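Local structure of aspartate aminotransferase, mitochondrial (Trypanosoma brucei brucei, 4W5K) at residues 122-127 with 143-148. The protein probably transfers amino groups between aspartate and 2-oxoglutarate, as a homodimeric enzyme dependent on pyridoxal 5'-phosphate. The protein carries 1 engineered substitution. Numbering follows the deposited sequence.
Sequences YGPDVG and TPYSYY
Gly-123 and Tyr-145 join neighbouring parallel strands of a beta-alpha-beta unit, strand 120-124, helix 129-137 and strand 141-149, within the large mixed sheet of this aminotransferase. The pair illustrates how parallel strands are joined through alternate residues, Gly-123 bonding to those on both sides of Pro-144. Gly-123 N donates to Thr-143 O (2.9 Å), and Tyr-145 N returns a bond to Gly-123 O (2.8 Å), so the glycine is gripped through both its amide and its carbonyl. Beyond them Asp-125 N reaches Tyr-145 O only weakly.

Two CH-pi contacts lie next to each other, with Tyr-122 CB meeting the edge of the Tyr-145 ring. The methyl CG2 of Thr-143 sits over the centre of the Tyr-122 ring, 3.4 Å from the ring centroid, the two side chains running alongside each other. Tyr-145 carries CG between its backbone N and carbonyl carbon (chi1 55°), a rotation that lays its ring against the backbone of Gly-123 and Pro-124, with Pro-124 CA 3.7 Å from the ring centroid.

Past the end of strand 120-124, one carboxylate takes over from backbone pairing. Asp-125 OD1 accepts an almost straight bond from Tyr-148 N (3.0 Å, 174°) on its syn lone pair, and OD2 takes a weak one from Tyr-147 N. OD1 also receives a weak bond from Val-126 N, which ties the carboxylate back to its own loop just before the cofactor-binding Tyr-128. Further out, the Tyr-145 hydroxyl is hydrogen-bonded to Leu-174 O on strand 172-176, on the far side of strand 120-124, while Met-160 and Cys-163 of helix 157-166 also pack on this tyrosine. A water completes the carboxylate's link, donating to Asp-125 OD2 at 2.9 Å and to Tyr-148 O at 2.7 Å.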
ATOM      1  N   TYR A 122     -22.105   9.804  -7.035  1.00 23.22           N
ATOM      2  CA  TYR A 122     -22.646  11.006  -6.408  1.00 20.06           C
ATOM      3  C   TYR A 122     -22.071  11.144  -5.004  1.00 24.56           C
ATOM      4  O   TYR A 122     -22.075  10.178  -4.244  1.00 26.68           O
ATOM      5  CB  TYR A 122     -24.170  10.952  -6.327  1.00 21.10           C
ATOM      6  CG  TYR A 122     -24.873  11.195  -7.635  1.00 24.20           C
ATOM      7  CD1 TYR A 122     -24.902  10.211  -8.607  1.00 24.26           C
ATOM      8  CD2 TYR A 122     -25.511  12.403  -7.896  1.00 27.35           C
ATOM      9  CE1 TYR A 122     -25.568  10.428  -9.819  1.00 27.57           C
ATOM     10  CE2 TYR A 122     -26.160  12.633  -9.099  1.00 32.39           C
ATOM     11  CZ  TYR A 122     -26.184  11.642 -10.049  1.00 30.24           C
ATOM     12  OH  TYR A 122     -26.838  11.865 -11.252  1.00 36.71           O
ATOM     13  N   GLY A 123     -21.588  12.336  -4.659  1.00 19.70           N
ATOM     14  CA  GLY A 123     -21.021  12.553  -3.326  1.00 17.59           C
ATOM     15  C   GLY A 123     -21.581  13.856  -2.767  1.00 17.56           C
ATOM     16  O   GLY A 123     -22.160  14.651  -3.501  1.00 20.75           O
ATOM     17  N   PRO A 124     -21.395  14.088  -1.457  1.00 18.01           N
ATOM     18  CA  PRO A 124     -21.958  15.332  -0.904  1.00 22.48           C
ATOM     19  C   PRO A 124     -21.289  16.561  -1.529  1.00 19.41           C
ATOM     20  O   PRO A 124     -20.085  16.513  -1.857  1.00 21.66           O
ATOM     21  CB  PRO A 124     -21.652  15.231   0.612  1.00 19.95           C
ATOM     22  CG  PRO A 124     -20.507  14.246   0.720  1.00 20.76           C
ATOM     23  CD  PRO A 124     -20.670  13.277  -0.458  1.00 20.41           C
ATOM     24  N   ASP A 125     -22.056  17.637  -1.677  1.00 21.28           N
ATOM     25  CA  ASP A 125     -21.586  18.847  -2.359  1.00 24.61           C
ATOM     26  C   ASP A 125     -20.313  19.401  -1.718  1.00 27.28           C
ATOM     27  O   ASP A 125     -19.420  19.885  -2.414  1.00 27.65           O
ATOM     28  CB  ASP A 125     -22.698  19.919  -2.415  1.00 23.60           C
ATOM     29  CG  ASP A 125     -23.309  20.252  -1.048  1.00 25.82           C
ATOM     30  OD1 ASP A 125     -22.826  19.797   0.004  1.00 26.93           O
ATOM     31  OD2 ASP A 125     -24.291  21.007  -1.054  1.00 27.74           O
ATOM     32  N   VAL A 126     -20.224  19.303  -0.398  1.00 20.48           N
ATOM     33  CA  VAL A 126     -18.978  19.553   0.318  1.00 20.56           C
ATOM     34  C   VAL A 126     -18.489  18.222   0.840  1.00 23.10           C
ATOM     35  O   VAL A 126     -19.170  17.563   1.631  1.00 23.35           O
ATOM     36  CB  VAL A 126     -19.156  20.541   1.498  1.00 23.07           C
ATOM     37  CG1 VAL A 126     -17.817  20.738   2.224  1.00 21.98           C
ATOM     38  CG2 VAL A 126     -19.702  21.854   1.009  1.00 25.22           C
ATOM     39  N   GLY A 127     -17.329  17.800   0.363  1.00 22.21           N
ATOM     40  CA  GLY A 127     -16.854  16.477   0.689  1.00 23.76           C
ATOM     41  C   GLY A 127     -15.354  16.383   0.868  1.00 21.90           C
ATOM     42  O   GLY A 127     -14.620  17.380   0.923  1.00 20.87           O
ATOM     43  N   THR A 143     -19.962  13.555  -8.775  1.00 24.19           N
ATOM     44  CA  THR A 143     -20.917  14.628  -9.024  0.53 25.58           C
ATOM     45  C   THR A 143     -21.710  14.911  -7.742  1.00 24.99           C
ATOM     46  O   THR A 143     -22.011  14.004  -6.978  1.00 27.05           O
ATOM     47  CB  THR A 143     -21.843  14.270 -10.193  0.53 32.42           C
ATOM     48  OG1 THR A 143     -22.552  15.433 -10.628  0.53 31.38           O
ATOM     49  CG2 THR A 143     -22.819  13.186  -9.803  0.53 35.44           C
ATOM     50  N   PRO A 144     -22.028  16.187  -7.492  1.00 26.56           N
ATOM     51  CA  PRO A 144     -22.577  16.477  -6.156  1.00 24.52           C
ATOM     52  C   PRO A 144     -24.064  16.201  -5.927  1.00 25.66           C
ATOM     53  O   PRO A 144     -24.874  16.243  -6.871  1.00 27.87           O
ATOM     54  CB  PRO A 144     -22.308  17.978  -6.008  1.00 25.97           C
ATOM     55  CG  PRO A 144     -22.400  18.486  -7.413  1.00 28.96           C
ATOM     56  CD  PRO A 144     -21.696  17.417  -8.229  1.00 27.90           C
ATOM     57  N   TYR A 145     -24.413  15.941  -4.661  1.00 23.41           N
ATOM     58  CA  TYR A 145     -25.789  16.092  -4.166  1.00 23.39           C
ATOM     59  C   TYR A 145     -25.805  17.120  -3.043  1.00 23.70           C
ATOM     60  O   TYR A 145     -24.822  17.274  -2.314  1.00 23.84           O
ATOM     61  CB  TYR A 145     -26.396  14.763  -3.676  1.00 25.00           C
ATOM     62  CG  TYR A 145     -25.634  13.982  -2.608  1.00 23.89           C
ATOM     63  CD1 TYR A 145     -25.651  14.371  -1.271  1.00 22.43           C
ATOM     64  CD2 TYR A 145     -24.952  12.812  -2.932  1.00 20.45           C
ATOM     65  CE1 TYR A 145     -24.978  13.634  -0.287  1.00 23.43           C
ATOM     66  CE2 TYR A 145     -24.275  12.069  -1.956  1.00 20.29           C
ATOM     67  CZ  TYR A 145     -24.289  12.481  -0.645  1.00 22.10           C
ATOM     68  OH  TYR A 145     -23.627  11.752   0.313  1.00 21.69           O
ATOM     69  N   SER A 146     -26.927  17.817  -2.913  1.00 24.26           N
ATOM     70  CA  SER A 146     -27.098  18.787  -1.849  1.00 25.78           C
ATOM     71  C   SER A 146     -26.881  18.129  -0.497  1.00 22.89           C
ATOM     72  O   SER A 146     -27.356  17.018  -0.246  1.00 21.15           O
ATOM     73  CB  SER A 146     -28.491  19.408  -1.922  1.00 24.79           C
ATOM     74  OG  SER A 146     -28.699  20.079  -3.153  1.00 29.92           O
ATOM     75  N   TYR A 147     -26.142  18.801   0.375  1.00 21.30           N
ATOM     76  CA  TYR A 147     -25.795  18.213   1.663  1.00 20.29           C
ATOM     77  C   TYR A 147     -25.534  19.291   2.691  1.00 23.07           C
ATOM     78  O   TYR A 147     -26.243  19.386   3.695  1.00 25.08           O
ATOM     79  CB  TYR A 147     -24.558  17.290   1.542  1.00 18.23           C
ATOM     80  CG  TYR A 147     -24.244  16.572   2.834  1.00 18.08           C
ATOM     81  CD1 TYR A 147     -24.956  15.438   3.209  1.00 18.19           C
ATOM     82  CD2 TYR A 147     -23.242  17.034   3.685  1.00 20.12           C
ATOM     83  CE1 TYR A 147     -24.684  14.780   4.396  1.00 20.70           C
ATOM     84  CE2 TYR A 147     -22.957  16.380   4.896  1.00 21.73           C
ATOM     85  CZ  TYR A 147     -23.693  15.253   5.237  1.00 22.70           C
ATOM     86  OH  TYR A 147     -23.439  14.567   6.400  1.00 23.96           O
ATOM     87  N   TYR A 148     -24.521  20.115   2.445  1.00 23.01           N
ATOM     88  CA  TYR A 148     -24.149  21.152   3.426  1.00 25.12           C
ATOM     89  C   TYR A 148     -24.887  22.469   3.199  1.00 26.33           C
ATOM     90  O   TYR A 148     -24.999  22.961   2.068  1.00 25.29           O
ATOM     91  CB  TYR A 148     -22.636  21.386   3.385  1.00 22.71           C
ATOM     92  CG  TYR A 148     -22.135  22.450   4.339  1.00 23.76           C
ATOM     93  CD1 TYR A 148     -22.033  22.198   5.701  1.00 23.33           C
ATOM     94  CD2 TYR A 148     -21.738  23.697   3.872  1.00 24.96           C
ATOM     95  CE1 TYR A 148     -21.555  23.171   6.578  1.00 21.24           C
ATOM     96  CE2 TYR A 148     -21.254  24.653   4.723  1.00 24.94           C
ATOM     97  CZ  TYR A 148     -21.170  24.386   6.087  1.00 23.51           C
ATOM     98  OH  TYR A 148     -20.705  25.353   6.963  1.00 27.17           O
TER
HETATM   99  O   HOH W   1     -23.505  23.646  -0.057  1.00 31.88           O